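Local coordinates for protein NADH:ubiquinone oxidoreductase, Na translocating, C subunit (Parabacteroides distasonis, PDB 3LWX) that is probably the C subunit of a membrane redox complex and includes a domain of the FMN-binding family, at residues Asn14-Ile24 against Ser30-Ile41. Sequence-based numbering, arbitrary orientation. Where two conformers were deposited one is given.
Sequences NDKRQQILRSI and SSEAETKYNELI
Leu21 of helix 4-23 drops as a knob into a hole formed by Ala33, Lys36, Tyr37 and Leu40 of helix 30-40, making this a helix-helix contact between elements consecutive in sequence, on one side of the antiparallel sheet. The short segments cross at 59° with their axes 8.3 Å apart, and the case illustrates how such a crossing can pair an apolar part with a watery polar flank. The two methyls of Leu21 divide the work: CD1 faces the backbone near Ala33 O and Tyr37 N, while CD2 meets Leu40 CD1 at 3.8 Å. Beyond it, Ile24 CD1 reaches both Leu40 CD1 and Ile41 CD1. A chi1 of -179° swings the Tyr37 ring toward helix 4-23, where Arg17 CG, 3.9 Å from CD2, and Ile20 CG2 approach it obliquely; Ile41 CG1 covers one face.

Along the polar flank, Arg17 runs extended beside Glu34. Guanidinium and carboxylate planes lie stacked, 17° apart, with Glu34 CG over one guanidinium face; the long 3.9 Å salt bridge from NH2 to Glu34 OE2 is therefore a matter of charge, with no N-H aimed at the oxygen. Arg17 NH1 instead donates to Asn14 OD1 (2.7 Å) from above the carbonyl plane. No direct hydrogen bond joins the helices, but one water links Asn14 OD1 to Ser30 O and Glu34 N, and another bridges Arg17 NE and Asn38 OD1. Gln18 NE2 bonds to Val28 O in the connecting loop. Beneath the apolar part, Ile20, Ile24 and Ile41 rest on Ile86 of strand 82-92, and Tyr37 touches Phe75 of strand 71-79.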
ATOM      1  N   ASN A  14       7.449   7.758 -12.182  1.00  8.24           N
ATOM      2  CA  ASN A  14       8.296   8.172 -11.069  1.00  8.29           C
ATOM      3  C   ASN A  14       7.481   8.492  -9.811  1.00  7.86           C
ATOM      4  O   ASN A  14       7.922   8.187  -8.716  1.00  8.38           O
ATOM      5  CB  ASN A  14       9.237   9.305 -11.494  1.00  9.96           C
ATOM      6  CG  ASN A  14      10.418   8.772 -12.294  1.00 10.46           C
ATOM      7  OD1 ASN A  14      10.954   7.699 -11.971  1.00 12.88           O
ATOM      8  ND2 ASN A  14      10.870   9.536 -13.292  1.00 12.84           N
ATOM      9  N   ASP A  15       6.292   9.069  -9.980  1.00  8.24           N
ATOM     10  CA  ASP A  15       5.388   9.310  -8.865  1.00  8.39           C
ATOM     11  C   ASP A  15       5.009   7.969  -8.220  1.00  7.70           C
ATOM     12  O   ASP A  15       5.078   7.826  -6.998  1.00  7.98           O
ATOM     13  CB  ASP A  15       4.183  10.104  -9.373  1.00  9.35           C
ATOM     14  CG  ASP A  15       3.190  10.509  -8.297  1.00 12.45           C
ATOM     15  OD1 ASP A  15       3.400  10.289  -7.102  1.00 13.72           O
ATOM     16  OD2 ASP A  15       2.164  11.128  -8.680  1.00 19.06           O
ATOM     17  N   LYS A  16       4.634   6.977  -9.028  1.00  7.56           N
ATOM     18  CA  LYS A  16       4.312   5.658  -8.492  1.00  7.71           C
ATOM     19  C   LYS A  16       5.522   5.045  -7.776  1.00  7.23           C
ATOM     20  O   LYS A  16       5.370   4.450  -6.701  1.00  7.31           O
ATOM     21  CB  LYS A  16       3.767   4.757  -9.601  1.00  8.50           C
ATOM     22  CG  LYS A  16       3.445   3.353  -9.144  1.00  8.44           C
ATOM     23  CD  LYS A  16       2.646   2.579 -10.171  1.00 11.50           C
ATOM     24  CE  LYS A  16       2.323   1.161  -9.736  1.00 11.87           C
ATOM     25  NZ  LYS A  16       1.285   0.534 -10.625  1.00 14.30           N
ATOM     26  N   ARG A  17       6.711   5.144  -8.384  1.00  7.34           N
ATOM     27  CA  ARG A  17       7.927   4.656  -7.731  0.67  6.93           C
ATOM     28  C   ARG A  17       8.130   5.321  -6.382  1.00  7.07           C
ATOM     29  O   ARG A  17       8.465   4.652  -5.406  1.00  7.26           O
ATOM     30  CB  ARG A  17       9.170   4.909  -8.584  0.67  7.27           C
ATOM     31  CG  ARG A  17       9.235   4.115  -9.871  0.67  8.04           C
ATOM     32  CD  ARG A  17      10.568   4.319 -10.576  0.67  8.95           C
ATOM     33  NE  ARG A  17      10.617   3.576 -11.842  0.67 11.42           N
ATOM     34  CZ  ARG A  17      10.409   4.093 -13.059  0.67 11.20           C
ATOM     35  NH1 ARG A  17      10.187   5.389 -13.241  0.67 13.23           N
ATOM     36  NH2 ARG A  17      10.449   3.301 -14.122  0.67 15.72           N
ATOM     37  N   GLN A  18       7.914   6.642  -6.319  1.00  7.18           N
ATOM     38  CA  GLN A  18       8.035   7.370  -5.048  1.00  7.16           C
ATOM     39  C   GLN A  18       7.059   6.844  -3.996  1.00  7.24           C
ATOM     40  O   GLN A  18       7.423   6.728  -2.827  1.00  7.69           O
ATOM     41  CB  GLN A  18       7.831   8.876  -5.229  1.00  7.34           C
ATOM     42  CG  GLN A  18       8.937   9.594  -5.928  1.00  8.63           C
ATOM     43  CD  GLN A  18       8.541  11.033  -6.184  1.00  9.44           C
ATOM     44  OE1 GLN A  18       7.669  11.307  -6.991  1.00 13.66           O
ATOM     45  NE2 GLN A  18       9.149  11.949  -5.466  1.00 11.42           N
ATOM     46  N   GLN A  19       5.818   6.559  -4.402  1.00  6.79           N
ATOM     47  CA  GLN A  19       4.807   6.033  -3.481  1.00  6.43           C
ATOM     48  C   GLN A  19       5.229   4.673  -2.917  1.00  6.31           C
ATOM     49  O   GLN A  19       5.139   4.411  -1.715  1.00  6.98           O
ATOM     50  CB  GLN A  19       3.471   5.905  -4.192  1.00  6.97           C
ATOM     51  CG  GLN A  19       2.845   7.232  -4.585  1.00  7.51           C
ATOM     52  CD  GLN A  19       1.688   7.040  -5.539  1.00  8.49           C
ATOM     53  OE1 GLN A  19       0.799   6.222  -5.311  1.00  8.08           O
ATOM     54  NE2 GLN A  19       1.699   7.797  -6.629  1.00 10.16           N
ATOM     55  N   ILE A  20       5.654   3.777  -3.801  1.00  6.07           N
ATOM     56  CA  ILE A  20       6.125   2.462  -3.407  1.00  6.34           C
ATOM     57  C   ILE A  20       7.324   2.608  -2.461  1.00  6.41           C
ATOM     58  O   ILE A  20       7.383   1.943  -1.416  1.00  6.77           O
ATOM     59  CB  ILE A  20       6.448   1.630  -4.664  1.00  6.50           C
ATOM     60  CG1 ILE A  20       5.142   1.283  -5.389  1.00  7.44           C
ATOM     61  CG2 ILE A  20       7.213   0.362  -4.287  1.00  8.27           C
ATOM     62  CD1 ILE A  20       5.327   0.653  -6.758  1.00  8.80           C
ATOM     63  N   LEU A  21       8.275   3.461  -2.828  1.00  6.69           N
ATOM     64  CA  LEU A  21       9.424   3.683  -1.959  1.00  6.74           C
ATOM     65  C   LEU A  21       9.017   4.236  -0.582  1.00  6.81           C
ATOM     66  O   LEU A  21       9.566   3.808   0.445  1.00  6.93           O
ATOM     67  CB  LEU A  21      10.445   4.591  -2.647  1.00  7.79           C
ATOM     68  CG  LEU A  21      11.213   3.925  -3.786  1.00  8.14           C
ATOM     69  CD1 LEU A  21      11.936   4.986  -4.610  1.00 10.36           C
ATOM     70  CD2 LEU A  21      12.170   2.865  -3.265  1.00 10.41           C
ATOM     71  N   ARG A  22       8.065   5.163  -0.542  1.00  6.60           N
ATOM     72  CA  ARG A  22       7.633   5.692   0.758  1.00  6.93           C
ATOM     73  C   ARG A  22       7.068   4.589   1.641  1.00  6.60           C
ATOM     74  O   ARG A  22       7.211   4.653   2.861  1.00  6.79           O
ATOM     75  CB  ARG A  22       6.626   6.838   0.621  1.00  7.04           C
ATOM     76  CG  ARG A  22       7.242   8.123   0.087  1.00  8.30           C
ATOM     77  CD  ARG A  22       6.318   9.308   0.266  1.00  9.15           C
ATOM     78  NE  ARG A  22       5.080   9.229  -0.506  1.00  8.10           N
ATOM     79  CZ  ARG A  22       4.880   9.737  -1.716  1.00  8.41           C
ATOM     80  NH1 ARG A  22       5.843  10.346  -2.396  1.00  9.91           N
ATOM     81  NH2 ARG A  22       3.677   9.600  -2.267  1.00  9.88           N
ATOM     82  N   SER A  23       6.439   3.577   1.043  1.00  6.35           N
ATOM     83  CA  SER A  23       5.901   2.459   1.832  1.00  6.26           C
ATOM     84  C   SER A  23       6.980   1.585   2.455  1.00  6.38           C
ATOM     85  O   SER A  23       6.666   0.812   3.361  1.00  6.81           O
ATOM     86  CB  SER A  23       4.949   1.594   1.008  1.00  6.87           C
ATOM     87  OG  SER A  23       5.605   0.656   0.181  1.00  7.42           O
ATOM     88  N   ILE A  24       8.234   1.711   1.977  1.00  6.93           N
ATOM     89  CA  ILE A  24       9.389   1.063   2.602  1.00  7.69           C
ATOM     90  C   ILE A  24      10.335   2.112   3.199  1.00  7.59           C
ATOM     91  O   ILE A  24      11.536   1.878   3.344  1.00  8.44           O
ATOM     92  CB  ILE A  24      10.113   0.046   1.681  1.00  8.06           C
ATOM     93  CG1 ILE A  24      10.591   0.688   0.364  1.00  7.93           C
ATOM     94  CG2 ILE A  24       9.187  -1.150   1.456  1.00  8.38           C
ATOM     95  CD1 ILE A  24      11.585  -0.185  -0.414  1.00 10.23           C
ATOM     96  N   SER A  30      11.468  12.891  -7.531  1.00 11.31           N
ATOM     97  CA  SER A  30      11.071  12.240  -8.768  0.50 10.65           C
ATOM     98  C   SER A  30      12.271  11.823  -9.612  1.00 10.60           C
ATOM     99  O   SER A  30      12.298  10.729 -10.156  1.00 10.94           O
ATOM    100  CB  SER A  30      10.175  13.174  -9.584  0.50 11.83           C
ATOM    101  OG  SER A  30       9.795  12.577 -10.815  0.50 10.12           O
ATOM    102  N   SER A  31      13.273  12.708  -9.707  1.00 10.54           N
ATOM    103  CA  SER A  31      14.447  12.429 -10.539  1.00 11.55           C
ATOM    104  C   SER A  31      15.365  11.357  -9.971  1.00 11.26           C
ATOM    105  O   SER A  31      16.186  10.822 -10.693  1.00 12.17           O
ATOM    106  CB  SER A  31      15.252  13.707 -10.788  1.00 12.73           C
ATOM    107  OG  SER A  31      15.935  14.112  -9.618  1.00 15.61           O
ATOM    108  N   GLU A  32      15.185  11.021  -8.694  1.00 10.99           N
ATOM    109  CA  GLU A  32      15.956   9.978  -8.028  1.00 10.84           C
ATOM    110  C   GLU A  32      15.227   8.637  -7.944  1.00  9.46           C
ATOM    111  O   GLU A  32      15.816   7.622  -7.598  1.00  9.82           O
ATOM    112  CB  GLU A  32      16.247  10.410  -6.592  1.00 11.62           C
ATOM    113  CG  GLU A  32      17.088  11.649  -6.437  1.00 14.36           C
ATOM    114  CD  GLU A  32      17.095  12.117  -5.003  1.00 18.21           C
ATOM    115  OE1 GLU A  32      16.128  12.783  -4.589  1.00 19.99           O
ATOM    116  OE2 GLU A  32      18.060  11.794  -4.292  1.00 22.37           O
ATOM    117  N   ALA A  33      13.934   8.654  -8.240  1.00  9.47           N
ATOM    118  CA  ALA A  33      13.094   7.500  -7.952  1.00  9.25           C
ATOM    119  C   ALA A  33      13.423   6.246  -8.745  1.00  8.73           C
ATOM    120  O   ALA A  33      13.374   5.150  -8.179  1.00  9.35           O
ATOM    121  CB  ALA A  33      11.640   7.861  -8.156  1.00  9.74           C
ATOM    122  N   GLU A  34      13.778   6.380 -10.021  1.00  8.74           N
ATOM    123  CA  GLU A  34      14.033   5.179 -10.816  0.50  8.80           C
ATOM    124  C   GLU A  34      15.260   4.420 -10.305  1.00  9.49           C
ATOM    125  O   GLU A  34      15.203   3.203 -10.113  1.00  9.72           O
ATOM    126  CB  GLU A  34      14.155   5.489 -12.314  0.50  9.47           C
ATOM    127  CG  GLU A  34      14.301   4.218 -13.164  0.50 11.08           C
ATOM    128  CD  GLU A  34      14.289   4.477 -14.656  0.50 12.55           C
ATOM    129  OE1 GLU A  34      14.430   5.651 -15.050  0.50 13.01           O
ATOM    130  OE2 GLU A  34      14.148   3.501 -15.428  0.50 15.33           O
ATOM    131  N   THR A  35      16.361   5.115 -10.064  1.00  9.94           N
ATOM    132  CA  THR A  35      17.573   4.466  -9.571  0.50  9.95           C
ATOM    133  C   THR A  35      17.377   3.894  -8.178  1.00  9.99           C
ATOM    134  O   THR A  35      17.784   2.764  -7.892  1.00 11.17           O
ATOM    135  CB  THR A  35      18.736   5.447  -9.544  0.50 10.20           C
ATOM    136  OG1 THR A  35      18.941   5.937 -10.870  0.50 11.18           O
ATOM    137  CG2 THR A  35      20.004   4.761  -9.048  0.50 10.36           C
ATOM    138  N   LYS A  36      16.722   4.657  -7.310  1.00  9.89           N
ATOM    139  CA  LYS A  36      16.480   4.204  -5.940  0.50 10.78           C
ATOM    140  C   LYS A  36      15.589   2.952  -5.948  1.00 10.16           C
ATOM    141  O   LYS A  36      15.830   1.989  -5.214  1.00 11.87           O
ATOM    142  CB  LYS A  36      15.889   5.341  -5.082  0.50 11.63           C
ATOM    143  CG  LYS A  36      16.835   6.549  -4.775  0.50 13.61           C
ATOM    144  CD  LYS A  36      17.893   6.264  -3.705  0.50 16.57           C
ATOM    145  CE  LYS A  36      18.851   7.445  -3.566  0.50 19.30           C
ATOM    146  NZ  LYS A  36      18.186   8.706  -3.189  0.50 23.95           N
ATOM    147  N   TYR A  37      14.546   2.977  -6.775  1.00  9.23           N
ATOM    148  CA  TYR A  37      13.642   1.840  -6.908  1.00 10.10           C
ATOM    149  C   TYR A  37      14.409   0.609  -7.369  1.00  9.85           C
ATOM    150  O   TYR A  37      14.267  -0.468  -6.817  1.00 10.98           O
ATOM    151  CB  TYR A  37      12.522   2.191  -7.879  1.00  9.89           C
ATOM    152  CG  TYR A  37      11.470   1.134  -8.135  1.00 10.42           C
ATOM    153  CD1 TYR A  37      11.689   0.098  -9.036  1.00 12.39           C
ATOM    154  CD2 TYR A  37      10.225   1.207  -7.529  1.00 11.14           C
ATOM    155  CE1 TYR A  37      10.723  -0.841  -9.310  1.00 14.54           C
ATOM    156  CE2 TYR A  37       9.239   0.264  -7.798  1.00 13.62           C
ATOM    157  CZ  TYR A  37       9.493  -0.771  -8.682  1.00 14.25           C
ATOM    158  OH  TYR A  37       8.521  -1.717  -8.964  1.00 18.08           O
ATOM    159  N   ASN A  38      15.275   0.791  -8.363  1.00 10.05           N
ATOM    160  CA  ASN A  38      16.041  -0.338  -8.873  1.00 11.49           C
ATOM    161  C   ASN A  38      17.089  -0.859  -7.887  1.00 10.52           C
ATOM    162  O   ASN A  38      17.449  -2.031  -7.969  1.00 13.48           O
ATOM    163  CB  ASN A  38      16.626  -0.001 -10.241  1.00 12.97           C
ATOM    164  CG  ASN A  38      15.546   0.128 -11.326  1.00 15.48           C
ATOM    165  OD1 ASN A  38      14.434  -0.398 -11.202  1.00 20.76           O
ATOM    166  ND2 ASN A  38      15.888   0.819 -12.407  1.00 18.00           N
ATOM    167  N   GLU A  39      17.576   0.001  -6.986  0.67 10.01           N
ATOM    168  CA  GLU A  39      18.491  -0.412  -5.899  0.67 10.04           C
ATOM    169  C   GLU A  39      17.806  -1.317  -4.856  0.67  9.95           C
ATOM    170  O   GLU A  39      18.486  -2.067  -4.159  0.67 11.51           O
ATOM    171  CB  GLU A  39      19.066   0.810  -5.163  0.67 10.48           C
ATOM    172  CG  GLU A  39      20.144   1.604  -5.932  0.67 10.51           C
ATOM    173  CD  GLU A  39      20.519   2.942  -5.301  0.67  9.62           C
ATOM    174  OE1 GLU A  39      19.986   3.289  -4.230  0.67 13.69           O
ATOM    175  OE2 GLU A  39      21.336   3.669  -5.904  0.67 11.93           O
ATOM    176  N   LEU A  40      16.478  -1.201  -4.716  1.00  8.84           N
ATOM    177  CA  LEU A  40      15.737  -1.899  -3.668  1.00  8.53           C
ATOM    178  C   LEU A  40      14.751  -2.954  -4.136  1.00  8.19           C
ATOM    179  O   LEU A  40      14.633  -3.978  -3.495  1.00 10.04           O
ATOM    180  CB  LEU A  40      14.992  -0.836  -2.834  1.00  8.65           C
ATOM    181  CG  LEU A  40      15.889   0.053  -1.982  1.00 10.04           C
ATOM    182  CD1 LEU A  40      15.178   1.330  -1.536  1.00 12.39           C
ATOM    183  CD2 LEU A  40      16.383  -0.764  -0.794  1.00 16.71           C
ATOM    184  N   ILE A  41      13.988  -2.669  -5.182  1.00  9.16           N
ATOM    185  CA  ILE A  41      12.906  -3.542  -5.653  1.00  8.96           C
ATOM    186  C   ILE A  41      13.498  -4.467  -6.655  1.00 10.72           C
ATOM    187  O   ILE A  41      13.894  -4.038  -7.741  1.00 13.97           O
ATOM    188  CB  ILE A  41      11.734  -2.777  -6.304  1.00 10.97           C
ATOM    189  CG1 ILE A  41      11.237  -1.606  -5.450  1.00 15.69           C
ATOM    190  CG2 ILE A  41      10.650  -3.790  -6.714  1.00 11.98           C
ATOM    191  CD1 ILE A  41      10.857  -1.970  -4.121  1.00 18.06           C
TER
HETATM  192  O   HOH W   1      13.824   8.873 -11.534  1.00 11.21           O
HETATM  193  O   HOH W   2      11.946   1.096 -12.183  1.00 34.23           O